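Local coordinates for protein amidohydrolase (PDB 4F0L) that probably acts as a metal-dependent deaminase of the amidohydrolase family and binds an iron(III) ion, at residues D50-S55 / V423-V428; V56-M61 / V396-E401; H129-D134 / R183-D188; V166-S171 / A214-R219; F324-D329 / D338-L343. All coordinates share one frame; numbering follows the deposited sequence.

Overall arrangement
Leaving the N terminus, the chain runs through strand 52-54 into strand 56-66, and these two stretches open interactions 1 and 2. Both close more than 330 residues later, on strands 422-428 and 395-399, so that interaction 1 encloses interaction 2 and both enclose the rest; they touch, D425 O lying 2.8 Å from S397 N. In between, interactions 3 and 4 cross, their centres about 10 Å apart; they tie the loops after strands 122-129, 160-167 and 210-215 together, with Y130 and H216 reaching toward the metal site. Interaction 5 follows in series, a short loop joining strand 323-326 to helix 336-351, and meets interaction 2 where M61 packs on I326.

Interaction 1 of 5, residues D50-S55 / V423-V428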
# COMPACT_ATOMS: atom_id res chain seq x y z
N ASP B 50 6.87 34.31 18.81
CA ASP B 50 5.53 33.75 18.89
C ASP B 50 5.19 32.77 17.74
O ASP B 50 4.07 32.27 17.67
CB ASP B 50 4.50 34.89 18.95
CG ASP B 50 4.64 35.72 20.24
OD1 ASP B 50 4.95 35.14 21.30
OD2 ASP B 50 4.44 36.95 20.17
N ASP B 51 6.16 32.47 16.88
CA ASP B 51 5.91 31.57 15.74
C ASP B 51 5.70 30.15 16.24
O ASP B 51 6.37 29.72 17.15
CB ASP B 51 7.09 31.54 14.79
CG ASP B 51 7.31 32.86 14.08
OD1 ASP B 51 6.59 33.83 14.37
OD2 ASP B 51 8.20 32.91 13.21
N GLU B 52 4.75 29.44 15.66
CA GLU B 52 4.62 28.02 15.91
C GLU B 52 5.62 27.26 15.04
O GLU B 52 5.67 27.45 13.82
CB GLU B 52 3.22 27.57 15.57
CG GLU B 52 2.99 26.12 15.91
CD GLU B 52 1.60 25.68 15.49
OE1 GLU B 52 0.73 26.55 15.34
OE2 GLU B 52 1.40 24.48 15.27
N ARG B 53 6.42 26.42 15.67
CA ARG B 53 7.55 25.78 15.00
C ARG B 53 7.20 24.42 14.43
O ARG B 53 6.63 23.59 15.11
CB ARG B 53 8.69 25.60 16.01
CG ARG B 53 9.07 26.89 16.70
CD ARG B 53 10.26 27.49 16.02
NE ARG B 53 11.48 26.92 16.56
CZ ARG B 53 12.21 27.49 17.51
NH1 ARG B 53 11.86 28.66 18.04
NH2 ARG B 53 13.31 26.86 17.94
N GLN B 54 7.55 24.19 13.17
CA GLN B 54 7.35 22.89 12.54
C GLN B 54 8.66 22.48 11.83
O GLN B 54 9.48 23.33 11.47
CB GLN B 54 6.16 22.96 11.57
CG GLN B 54 4.83 23.31 12.22
CD GLN B 54 4.23 22.15 13.00
OE1 GLN B 54 4.48 20.99 12.69
NE2 GLN B 54 3.38 22.45 13.98
N SER B 55 8.86 21.18 11.68
CA SER B 55 10.05 20.66 11.02
C SER B 55 9.93 20.68 9.51
O SER B 55 10.83 21.19 8.86
CB SER B 55 10.35 19.23 11.49
OG SER B 55 10.57 19.26 12.90
N VAL B 423 1.79 12.05 8.55
CA VAL B 423 1.14 13.37 8.76
C VAL B 423 1.08 13.74 10.25
O VAL B 423 0.70 12.92 11.10
CB VAL B 423 -0.27 13.37 8.14
CG1 VAL B 423 -1.09 14.60 8.56
CG2 VAL B 423 -0.18 13.25 6.63
N CYS B 424 1.52 14.95 10.57
CA CYS B 424 1.48 15.46 11.94
C CYS B 424 0.31 16.45 12.12
O CYS B 424 -0.78 16.07 12.53
CB CYS B 424 2.82 16.06 12.33
SG CYS B 424 2.97 16.33 14.11
N ASP B 425 0.51 17.71 11.72
CA ASP B 425 -0.55 18.72 11.77
C ASP B 425 -1.10 19.03 10.39
O ASP B 425 -0.40 18.92 9.38
CB ASP B 425 -0.02 20.00 12.43
CG ASP B 425 0.38 19.79 13.88
OD1 ASP B 425 0.11 18.72 14.46
OD2 ASP B 425 0.99 20.71 14.48
N VAL B 426 -2.35 19.46 10.35
CA VAL B 426 -2.97 19.82 9.10
C VAL B 426 -3.84 21.05 9.34
O VAL B 426 -4.64 21.06 10.27
CB VAL B 426 -3.85 18.67 8.57
CG1 VAL B 426 -4.50 19.09 7.26
CG2 VAL B 426 -3.07 17.33 8.44
N TRP B 427 -3.64 22.07 8.50
CA TRP B 427 -4.42 23.29 8.53
C TRP B 427 -5.24 23.43 7.30
O TRP B 427 -4.75 23.19 6.18
CB TRP B 427 -3.52 24.46 8.56
CG TRP B 427 -2.62 24.63 9.77
CD1 TRP B 427 -2.79 25.49 10.84
CD2 TRP B 427 -1.37 23.93 10.04
NE1 TRP B 427 -1.75 25.38 11.73
CE2 TRP B 427 -0.86 24.46 11.30
CE3 TRP B 427 -0.65 22.93 9.39
CZ2 TRP B 427 0.32 23.99 11.87
CZ3 TRP B 427 0.56 22.53 9.94
CH2 TRP B 427 1.03 23.03 11.16
N VAL B 428 -6.48 23.87 7.47
CA VAL B 428 -7.35 24.28 6.36
C VAL B 428 -7.92 25.68 6.66
O VAL B 428 -8.50 25.90 7.73
CB VAL B 428 -8.49 23.25 6.13
CG1 VAL B 428 -9.49 23.78 5.10
CG2 VAL B 428 -7.90 21.89 5.68
O HOH W 1 -1.72 26.84 14.20
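Q54 sends its side-chain amide across to D425 and W427, joining strand 52-54, at the edge of the small N-terminal sheet, to strand 422-428, which carries a classic beta bulge where C424 and D425 both face S397. The strand axes stay 10.2 Å apart, so side chains and a water, not backbone bonds, bridge the gap. The close side lies around the indole: the Q54 amide meets the ring edge nearly perpendicular, at 86°, with NE2 3.7 Å from W427 CH2. The Q54 chain bends at chi2 (-75°), which brings NE2 to D425 OD2 at 3.0 Å. That bond is not straight (137° at the hydrogen) and reaches the anti side of the carboxylate, tilted out of its plane; NE2 also makes a weak bond to E52 OE2, and OE1 bonds to S397 OG. The looser side is at E52, whose extended chain puts OE2 3.6 Å from W427 CZ2 and 3.9 Å from D425 OD2. These carboxylates would probably repel, but K432 NZ forms salt bridges to both oxygens. Beyond them a water bridges two side chains, donating to E52 OE1 at 2.7 Å and accepting from W427 NE1 at 2.9 Å.

Interaction 2 of 5, residues V56-M61 / V396-E401; sequences VVVAGM and VSLDVE
V58 and V396 form an antiparallel hydrogen-bonded pair, with V58 N to V396 O and V396 N to V58 O both 2.9 Å; the former is the straighter, at 169°. Next along lies the non-hydrogen-bonded pair V57 and S397, whose CA atoms are 4.4 Å apart. A third bond, L398 N to V56 O at 3.0 Å, continues the ladder, and a water then bridges V56 N and L398 O. The side chains add apolar contacts: V58 CG2, set between its backbone N and carbonyl carbon (chi1 of CG1 -62°), reaches V396 CB at 4.0 Å, while V56 CG2 meets V400 CG1 at 3.8 Å. Further out, F369 of helix 364-379 lies against V58, and V411 of helix 408-417 against L398 and V400. S397 OG, held by Q54, also accepts from D425 N of the neighbouring strand 422-428. Three main-chain bonds, with a water at the V56 end, thus satisfy polar backbone atoms in a buried setting and join barrel strand 56-66 to strand 395-399.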
# COMPACT_ATOMS: atom_id res chain seq x y z
N VAL B 56 8.85 20.11 8.97
CA VAL B 56 8.71 19.95 7.53
C VAL B 56 7.27 20.23 7.13
O VAL B 56 6.36 19.58 7.63
CB VAL B 56 9.08 18.55 7.07
CG1 VAL B 56 8.80 18.39 5.57
CG2 VAL B 56 10.56 18.25 7.37
N VAL B 57 7.07 21.21 6.25
CA VAL B 57 5.73 21.68 5.83
C VAL B 57 5.60 21.56 4.31
O VAL B 57 6.54 21.89 3.57
CB VAL B 57 5.45 23.13 6.28
CG1 VAL B 57 4.17 23.66 5.63
CG2 VAL B 57 5.36 23.19 7.80
N VAL B 58 4.49 20.97 3.90
CA VAL B 58 4.15 20.77 2.50
C VAL B 58 2.74 21.23 2.26
O VAL B 58 1.96 21.42 3.19
CB VAL B 58 4.28 19.28 2.07
CG1 VAL B 58 5.74 18.79 2.23
CG2 VAL B 58 3.34 18.37 2.82
N ALA B 59 2.39 21.42 0.99
CA ALA B 59 1.06 21.85 0.60
C ALA B 59 0.02 20.79 0.96
O ALA B 59 0.34 19.61 0.99
CB ALA B 59 1.01 22.10 -0.91
N GLY B 60 -1.20 21.24 1.22
CA GLY B 60 -2.34 20.38 1.34
C GLY B 60 -2.69 19.75 0.01
O GLY B 60 -2.57 20.37 -1.04
N MET B 61 -3.08 18.48 0.06
CA MET B 61 -3.40 17.72 -1.14
C MET B 61 -4.90 17.73 -1.37
O MET B 61 -5.69 17.42 -0.45
CB MET B 61 -2.92 16.28 -0.97
CG MET B 61 -3.13 15.38 -2.18
SD MET B 61 -2.11 15.80 -3.59
CE MET B 61 -0.55 15.29 -2.86
N VAL B 396 0.31 21.05 5.49
CA VAL B 396 0.50 19.83 6.26
C VAL B 396 1.94 19.78 6.83
O VAL B 396 2.90 20.11 6.11
CB VAL B 396 0.28 18.58 5.35
CG1 VAL B 396 0.52 17.25 6.09
CG2 VAL B 396 -1.13 18.59 4.72
N SER B 397 2.11 19.42 8.12
CA SER B 397 3.44 19.14 8.63
C SER B 397 3.63 17.63 8.77
O SER B 397 2.68 16.90 9.05
CB SER B 397 3.73 19.85 9.93
OG SER B 397 3.00 19.28 11.01
N LEU B 398 4.86 17.18 8.52
CA LEU B 398 5.16 15.78 8.54
C LEU B 398 5.96 15.44 9.78
O LEU B 398 6.88 16.17 10.15
CB LEU B 398 5.93 15.38 7.27
CG LEU B 398 5.16 15.55 5.95
CD1 LEU B 398 6.10 15.32 4.78
CD2 LEU B 398 3.94 14.61 5.83
N ASP B 399 5.64 14.30 10.40
CA ASP B 399 6.44 13.76 11.50
C ASP B 399 7.69 13.13 10.89
O ASP B 399 7.59 12.12 10.18
CB ASP B 399 5.62 12.74 12.29
CG ASP B 399 6.39 12.11 13.45
OD1 ASP B 399 7.61 11.98 13.40
OD2 ASP B 399 5.77 11.78 14.45
N VAL B 400 8.84 13.73 11.17
CA VAL B 400 10.14 13.26 10.67
C VAL B 400 11.05 12.75 11.79
O VAL B 400 12.27 12.76 11.67
CB VAL B 400 10.86 14.37 9.86
CG1 VAL B 400 10.11 14.63 8.56
CG2 VAL B 400 11.08 15.62 10.70
N GLU B 401 10.42 12.26 12.84
CA GLU B 401 11.12 11.68 13.97
C GLU B 401 12.08 10.56 13.52
O GLU B 401 13.20 10.47 14.01
CB GLU B 401 10.07 11.18 14.97
CG GLU B 401 10.56 10.74 16.33
CD GLU B 401 9.40 10.60 17.31
OE1 GLU B 401 8.97 9.44 17.54
OE2 GLU B 401 8.88 11.64 17.80
O HOH W 2 7.15 18.74 10.83

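Interaction 3 of 5, residues H129-D134 / R183-D188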
# COMPACT_ATOMS: atom_id res chain seq x y z
N HIS B 129 -20.92 13.61 -6.47
CA HIS B 129 -22.06 13.30 -5.64
C HIS B 129 -23.27 12.87 -6.44
O HIS B 129 -23.91 13.71 -7.11
CB HIS B 129 -22.42 14.55 -4.85
CG HIS B 129 -23.65 14.39 -4.02
ND1 HIS B 129 -23.75 13.45 -3.08
CD2 HIS B 129 -24.86 15.08 -4.04
CE1 HIS B 129 -24.96 13.55 -2.49
NE2 HIS B 129 -25.64 14.54 -3.08
N TYR B 130 -23.61 11.59 -6.38
CA TYR B 130 -24.76 11.11 -7.15
C TYR B 130 -25.91 10.50 -6.35
O TYR B 130 -26.88 10.03 -6.92
CB TYR B 130 -24.34 10.15 -8.28
CG TYR B 130 -23.58 8.91 -7.91
CD1 TYR B 130 -24.23 7.76 -7.47
CD2 TYR B 130 -22.20 8.83 -8.10
CE1 TYR B 130 -23.53 6.60 -7.17
CE2 TYR B 130 -21.50 7.67 -7.82
CZ TYR B 130 -22.16 6.56 -7.37
OH TYR B 130 -21.45 5.41 -7.09
N LEU B 131 -25.79 10.49 -5.03
CA LEU B 131 -26.80 9.91 -4.19
C LEU B 131 -27.77 11.03 -3.82
O LEU B 131 -27.59 11.72 -2.80
CB LEU B 131 -26.15 9.29 -2.97
CG LEU B 131 -27.07 8.61 -1.98
CD1 LEU B 131 -27.94 7.55 -2.64
CD2 LEU B 131 -26.21 8.04 -0.84
N HIS B 132 -28.78 11.23 -4.67
CA HIS B 132 -29.62 12.42 -4.59
C HIS B 132 -30.93 12.26 -3.87
O HIS B 132 -31.24 13.03 -2.97
CB HIS B 132 -29.94 12.95 -5.98
CG HIS B 132 -28.74 13.40 -6.76
ND1 HIS B 132 -27.87 14.33 -6.29
CD2 HIS B 132 -28.29 13.06 -8.05
CE1 HIS B 132 -26.92 14.56 -7.23
NE2 HIS B 132 -27.17 13.77 -8.29
N HIS B 133 -31.74 11.29 -4.30
CA HIS B 133 -33.14 11.26 -3.94
C HIS B 133 -33.44 10.26 -2.86
O HIS B 133 -32.56 9.54 -2.40
CB HIS B 133 -33.95 11.01 -5.21
CG HIS B 133 -33.65 12.00 -6.31
ND1 HIS B 133 -33.72 13.33 -6.12
CD2 HIS B 133 -33.28 11.81 -7.64
CE1 HIS B 133 -33.40 13.95 -7.28
NE2 HIS B 133 -33.14 13.02 -8.20
N ASP B 134 -34.70 10.18 -2.45
CA ASP B 134 -35.07 9.28 -1.36
C ASP B 134 -35.02 7.81 -1.83
O ASP B 134 -34.71 7.54 -2.99
CB ASP B 134 -36.43 9.74 -0.83
CG ASP B 134 -36.80 9.16 0.54
OD1 ASP B 134 -36.08 8.31 1.10
OD2 ASP B 134 -37.88 9.56 1.02
N ARG B 183 -32.48 4.53 -9.45
CA ARG B 183 -33.52 5.51 -9.17
C ARG B 183 -33.14 6.68 -8.26
O ARG B 183 -33.70 7.76 -8.40
CB ARG B 183 -34.74 4.82 -8.57
CG ARG B 183 -34.51 4.21 -7.21
CD ARG B 183 -35.74 3.43 -6.77
NE ARG B 183 -35.53 2.62 -5.58
CZ ARG B 183 -35.04 1.38 -5.58
NH1 ARG B 183 -34.66 0.76 -6.70
NH2 ARG B 183 -34.94 0.74 -4.43
N ARG B 184 -32.22 6.50 -7.32
CA ARG B 184 -31.86 7.64 -6.45
C ARG B 184 -30.87 8.61 -7.10
O ARG B 184 -30.55 9.64 -6.51
CB ARG B 184 -31.25 7.15 -5.13
CG ARG B 184 -32.09 6.11 -4.42
CD ARG B 184 -31.53 5.84 -3.04
NE ARG B 184 -31.75 6.95 -2.11
CZ ARG B 184 -31.31 6.98 -0.85
NH1 ARG B 184 -30.61 5.98 -0.35
NH2 ARG B 184 -31.60 8.00 -0.06
N PHE B 185 -30.35 8.25 -8.29
CA PHE B 185 -29.28 9.01 -8.96
C PHE B 185 -29.81 9.89 -10.06
O PHE B 185 -29.11 10.79 -10.52
CB PHE B 185 -28.25 8.07 -9.62
CG PHE B 185 -27.75 6.94 -8.74
CD1 PHE B 185 -27.72 7.05 -7.36
CD2 PHE B 185 -27.30 5.76 -9.33
CE1 PHE B 185 -27.26 6.01 -6.58
CE2 PHE B 185 -26.85 4.70 -8.55
CZ PHE B 185 -26.84 4.83 -7.17
N ILE B 186 -31.04 9.63 -10.48
CA ILE B 186 -31.59 10.10 -11.74
C ILE B 186 -32.06 11.55 -11.66
O ILE B 186 -32.67 11.94 -10.68
CB ILE B 186 -32.81 9.21 -12.14
CG1 ILE B 186 -32.38 7.79 -12.42
CG2 ILE B 186 -33.61 9.77 -13.33
CD1 ILE B 186 -33.55 6.87 -12.74
N ASN B 187 -31.76 12.33 -12.69
CA ASN B 187 -32.41 13.61 -12.91
C ASN B 187 -32.56 13.84 -14.39
O ASN B 187 -31.81 13.26 -15.19
CB ASN B 187 -31.61 14.78 -12.33
CG ASN B 187 -31.66 14.84 -10.84
OD1 ASN B 187 -32.72 15.09 -10.26
ND2 ASN B 187 -30.50 14.66 -10.19
N ASP B 188 -33.49 14.72 -14.77
CA ASP B 188 -33.46 15.33 -16.10
C ASP B 188 -32.77 16.70 -15.99
O ASP B 188 -32.49 17.16 -14.86
CB ASP B 188 -34.86 15.38 -16.74
CG ASP B 188 -35.84 16.28 -16.00
OD1 ASP B 188 -35.44 17.13 -15.18
OD2 ASP B 188 -37.04 16.18 -16.29
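H133 O is gripped side-on by two nitrogens of R184: NE at 2.7 Å and NH2 at 3.0 Å, both with the oxygen close to the guanidinium plane. The R184 chain bends at chi3 (71°) to turn them to this carbonyl, and L131 CD1, from the centre of an inverse gamma turn, lies over one guanidinium face. In return R184 O accepts from both H132 N and H133 N, the latter in the carbonyl plane on a lone pair. On the far side of H133, NE2 gives a forked bond, to I186 O at 2.7 Å and to N187 OD1 at 3.0 Å. Both acceptors lie near the ring plane, but each angle at the hydrogen is only 130°. R191 also donates to both acceptors. The aromatic part is a T-shaped stack: the edge of Y130 points to the face of F185, centroids 4.8 Å apart and planes at 79°. Y130 also meets the ring of the iron ligand H67, about 6 Å from the iron. These TIM-barrel loops follow strands 122-129 and 176-177; helix 88-100 lies against F185, helix 145-157 against R184, and helix 189-203 against H132 and N187.

Interaction 4 of 5, residues V166-S171 / A214-R219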
# COMPACT_ATOMS: atom_id res chain seq x y z
N VAL B 166 -23.75 15.14 -9.54
CA VAL B 166 -23.68 14.30 -10.72
C VAL B 166 -25.01 14.27 -11.53
O VAL B 166 -26.15 14.14 -10.97
CB VAL B 166 -23.32 12.86 -10.31
CG1 VAL B 166 -23.36 11.89 -11.51
CG2 VAL B 166 -21.94 12.83 -9.66
N PHE B 167 -24.86 14.44 -12.83
CA PHE B 167 -25.97 14.29 -13.74
C PHE B 167 -25.93 12.87 -14.27
O PHE B 167 -24.92 12.45 -14.84
CB PHE B 167 -25.93 15.28 -14.91
CG PHE B 167 -27.09 15.08 -15.84
CD1 PHE B 167 -28.33 15.59 -15.52
CD2 PHE B 167 -26.97 14.25 -16.94
CE1 PHE B 167 -29.43 15.35 -16.33
CE2 PHE B 167 -28.05 13.99 -17.75
CZ PHE B 167 -29.29 14.55 -17.45
N TYR B 168 -27.04 12.16 -14.11
CA TYR B 168 -27.18 10.74 -14.47
C TYR B 168 -28.61 10.49 -14.94
O TYR B 168 -29.55 10.77 -14.22
CB TYR B 168 -26.91 9.90 -13.22
CG TYR B 168 -26.62 8.42 -13.41
CD1 TYR B 168 -27.51 7.57 -14.05
CD2 TYR B 168 -25.48 7.87 -12.87
CE1 TYR B 168 -27.23 6.21 -14.19
CE2 TYR B 168 -25.20 6.54 -13.01
CZ TYR B 168 -26.08 5.73 -13.67
OH TYR B 168 -25.76 4.40 -13.76
N ALA B 169 -28.77 9.96 -16.15
CA ALA B 169 -30.12 9.75 -16.70
C ALA B 169 -30.33 8.42 -17.44
O ALA B 169 -31.46 8.10 -17.76
CB ALA B 169 -30.48 10.91 -17.62
N HIS B 170 -29.27 7.66 -17.72
CA HIS B 170 -29.35 6.49 -18.60
C HIS B 170 -28.44 5.37 -18.18
O HIS B 170 -27.43 5.58 -17.48
CB HIS B 170 -29.01 6.92 -20.02
CG HIS B 170 -29.87 8.04 -20.49
ND1 HIS B 170 -31.15 7.86 -20.86
CD2 HIS B 170 -29.64 9.40 -20.55
CE1 HIS B 170 -31.69 9.02 -21.18
NE2 HIS B 170 -30.77 9.97 -20.98
N SER B 171 -28.83 4.16 -18.57
CA SER B 171 -28.11 2.97 -18.19
C SER B 171 -27.20 2.44 -19.31
O SER B 171 -26.63 1.39 -19.16
CB SER B 171 -29.10 1.88 -17.79
OG SER B 171 -29.86 1.48 -18.93
N ALA B 214 -20.97 17.28 -12.62
CA ALA B 214 -20.36 15.98 -12.86
C ALA B 214 -21.31 15.12 -13.70
O ALA B 214 -22.04 14.30 -13.17
CB ALA B 214 -20.02 15.27 -11.55
N PRO B 215 -21.29 15.30 -15.04
CA PRO B 215 -21.91 14.26 -15.85
C PRO B 215 -21.30 12.91 -15.52
O PRO B 215 -20.07 12.77 -15.49
CB PRO B 215 -21.58 14.68 -17.29
CG PRO B 215 -20.50 15.72 -17.19
CD PRO B 215 -20.67 16.36 -15.84
N HIS B 216 -22.12 11.93 -15.22
CA HIS B 216 -21.56 10.69 -14.64
C HIS B 216 -20.54 10.01 -15.52
O HIS B 216 -19.42 9.71 -15.09
CB HIS B 216 -22.66 9.71 -14.33
CG HIS B 216 -22.16 8.45 -13.71
ND1 HIS B 216 -21.87 7.34 -14.43
CD2 HIS B 216 -21.85 8.15 -12.39
CE1 HIS B 216 -21.41 6.38 -13.61
NE2 HIS B 216 -21.39 6.87 -12.36
N SER B 217 -20.92 9.79 -16.76
CA SER B 217 -20.11 9.05 -17.74
C SER B 217 -20.79 9.15 -19.07
O SER B 217 -21.96 9.60 -19.15
CB SER B 217 -20.03 7.57 -17.36
OG SER B 217 -21.32 7.00 -17.47
N LEU B 218 -20.12 8.70 -20.11
CA LEU B 218 -20.71 8.77 -21.44
C LEU B 218 -21.91 7.83 -21.59
O LEU B 218 -22.80 8.10 -22.39
CB LEU B 218 -19.66 8.50 -22.52
CG LEU B 218 -18.54 9.56 -22.59
CD1 LEU B 218 -17.48 9.13 -23.60
CD2 LEU B 218 -19.08 10.96 -22.88
N ARG B 219 -21.94 6.75 -20.81
CA ARG B 219 -23.07 5.81 -20.83
C ARG B 219 -24.31 6.43 -20.25
O ARG B 219 -25.44 6.12 -20.65
CB ARG B 219 -22.81 4.59 -19.93
CG ARG B 219 -21.80 3.60 -20.42
CD ARG B 219 -21.96 2.33 -19.59
NE ARG B 219 -20.80 1.48 -19.82
CZ ARG B 219 -20.71 0.56 -20.78
NH1 ARG B 219 -21.74 0.28 -21.58
NH2 ARG B 219 -19.58 -0.12 -20.91
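Y168 and H216 both hold CG opposite the backbone N (chi1 -164° and -179°), and their side chains run side by side in the same direction. The tyrosine edge thereby comes over the imidazole face: CE2 sits above the centre of the H216 ring, and Y168 CD2 is 3.5 Å from H216 CG. The ring planes stand 51° apart with centroids separated by 4.6 Å, an inclined edge-to-face pair. At the rim of the same imidazole, V166 CG1 comes near the ring plane and touches H216 CB at 3.6 Å, while V166 CG2 packs on A214 CB. The contact lies at the C-terminal ends of two adjacent parallel strands, 160-167 and 210-215, of the amidohydrolase TIM barrel, with Y168 and H216 just past them. V166 pairs with A214 and F167 with P215. F167 N donates to A214 O at 2.8 Å from well above the carbonyl plane, and H216 N donates to F167 O at 2.9 Å. H216 ND1 lies 3.1 Å from S217 OG in a hydrogen bond that either could donate. The H216 ring also meets the iron ligand H241 edge-to-face, making it a second-shell neighbour of the metal. Farther along, contact is sparser: H170 CB approaches R219 O at 3.7 Å, while the R219 guanidinium turns to a salt bridge with D251.

Interaction 5 of 5, residues F324-D329 / D338-L343; sequences FGIGSD and DELRQL. With FE (Fe (III) ion), chain E.
The F324 ring has L340 CD2 near its plane at the edge, whereas L343 CD2 approaches obliquely, 3.9 Å from F324 CE2; A372 and L368 of helix 364-379 also touch this ring. Next along the strand, the branches of I326 divide their work: CG2 meets L340 CD2 at 4.0 Å, and CD1 meets E339 CB at 3.9 Å. The E339 chain then bends at chi2 (-73°), bringing its carboxylate beside G327 and S328. Water makes the link: one water lies between G327 O (3.0 Å) and E339 OE2 (2.6 Å), and a second, which accepts from S328 OG, donates to E339 OE2 at 2.8 Å. E339 OE1 is bound by the backbone N of V302, so both carboxylate oxygens have partners in this buried place. N63 OD1 accepts from S328 N and helps to fix the turn leading to D329. There D329 OD1 binds the iron at 2.4 Å, with H65, H67, H241 and two waters completing six ligands. A metal-binding aspartate just past the C-terminal end of a barrel strand, here packed on helix 336-351, is characteristic of the mononuclear metal site of amidohydrolases.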
# COMPACT_ATOMS: atom_id res chain seq x y z
N PHE B 324 -2.18 15.93 -13.46
CA PHE B 324 -3.05 14.95 -12.76
C PHE B 324 -3.25 15.30 -11.29
O PHE B 324 -2.48 16.08 -10.72
CB PHE B 324 -2.44 13.54 -12.87
CG PHE B 324 -1.33 13.28 -11.87
CD1 PHE B 324 -0.05 13.73 -12.11
CD2 PHE B 324 -1.59 12.61 -10.67
CE1 PHE B 324 0.97 13.51 -11.19
CE2 PHE B 324 -0.58 12.39 -9.73
CZ PHE B 324 0.71 12.87 -10.00
N GLY B 325 -4.29 14.72 -10.71
CA GLY B 325 -4.48 14.64 -9.28
C GLY B 325 -4.93 13.24 -8.84
O GLY B 325 -5.14 12.33 -9.67
N ILE B 326 -5.08 13.06 -7.54
CA ILE B 326 -5.49 11.79 -6.98
C ILE B 326 -6.78 11.91 -6.19
O ILE B 326 -7.04 12.93 -5.52
CB ILE B 326 -4.42 11.16 -6.06
CG1 ILE B 326 -3.94 12.16 -4.99
CG2 ILE B 326 -3.26 10.63 -6.92
CD1 ILE B 326 -3.06 11.54 -3.91
N GLY B 327 -7.57 10.85 -6.29
CA GLY B 327 -8.80 10.72 -5.54
C GLY B 327 -8.99 9.34 -4.93
O GLY B 327 -8.72 8.33 -5.56
N SER B 328 -9.50 9.32 -3.70
CA SER B 328 -9.74 8.06 -2.99
C SER B 328 -10.94 7.28 -3.56
O SER B 328 -11.04 6.07 -3.37
CB SER B 328 -9.97 8.35 -1.53
OG SER B 328 -8.80 8.88 -0.93
N ASP B 329 -11.85 7.98 -4.21
CA ASP B 329 -12.87 7.38 -5.11
C ASP B 329 -13.82 6.47 -4.33
O ASP B 329 -14.81 6.98 -3.77
CB ASP B 329 -12.20 6.68 -6.31
CG ASP B 329 -13.20 6.13 -7.35
OD1 ASP B 329 -14.43 6.37 -7.22
OD2 ASP B 329 -12.77 5.50 -8.33
N ASP B 338 -0.35 5.90 -0.04
CA ASP B 338 -0.98 4.75 -0.66
C ASP B 338 -1.30 4.98 -2.14
O ASP B 338 -1.01 4.11 -2.95
CB ASP B 338 -2.23 4.37 0.12
CG ASP B 338 -1.90 4.02 1.55
OD1 ASP B 338 -1.47 2.90 1.83
OD2 ASP B 338 -2.03 4.90 2.39
N GLU B 339 -1.89 6.13 -2.46
CA GLU B 339 -2.23 6.44 -3.81
C GLU B 339 -1.02 6.66 -4.73
O GLU B 339 -0.94 6.11 -5.85
CB GLU B 339 -3.15 7.65 -3.90
CG GLU B 339 -4.48 7.45 -3.20
CD GLU B 339 -5.46 6.52 -3.90
OE1 GLU B 339 -5.15 6.05 -5.00
OE2 GLU B 339 -6.56 6.25 -3.33
N LEU B 340 -0.08 7.46 -4.26
CA LEU B 340 1.07 7.80 -5.08
C LEU B 340 1.95 6.57 -5.27
O LEU B 340 2.48 6.32 -6.39
CB LEU B 340 1.87 8.95 -4.46
CG LEU B 340 1.14 10.30 -4.44
CD1 LEU B 340 2.05 11.39 -3.84
CD2 LEU B 340 0.64 10.67 -5.84
N ARG B 341 2.16 5.82 -4.20
CA ARG B 341 2.94 4.59 -4.30
C ARG B 341 2.30 3.66 -5.32
O ARG B 341 3.00 3.09 -6.18
CB ARG B 341 3.02 3.94 -2.92
CG ARG B 341 3.89 2.76 -2.82
CD ARG B 341 4.21 2.44 -1.36
NE ARG B 341 3.04 2.02 -0.61
CZ ARG B 341 2.45 2.71 0.38
NH1 ARG B 341 1.38 2.20 0.96
NH2 ARG B 341 2.90 3.87 0.82
N GLN B 342 0.99 3.45 -5.21
CA GLN B 342 0.29 2.57 -6.16
C GLN B 342 0.41 3.06 -7.62
O GLN B 342 0.64 2.26 -8.53
CB GLN B 342 -1.17 2.38 -5.75
CG GLN B 342 -2.04 1.57 -6.72
CD GLN B 342 -1.55 0.16 -6.93
OE1 GLN B 342 -1.05 -0.45 -5.99
NE2 GLN B 342 -1.63 -0.36 -8.17
N LEU B 343 0.29 4.37 -7.83
CA LEU B 343 0.51 4.92 -9.15
C LEU B 343 1.90 4.54 -9.70
O LEU B 343 2.00 3.92 -10.77
CB LEU B 343 0.33 6.43 -9.14
CG LEU B 343 0.60 7.19 -10.43
CD1 LEU B 343 -0.25 6.66 -11.59
CD2 LEU B 343 0.42 8.69 -10.18
FE FE E . -15.69 7.24 -9.12
O HOH W 3 -8.34 5.44 -5.04
O HOH W 4 -6.89 7.09 -0.70
O HOH W 5 -14.51 5.71 -10.12
O HOH W 6 -16.86 5.29 -9.03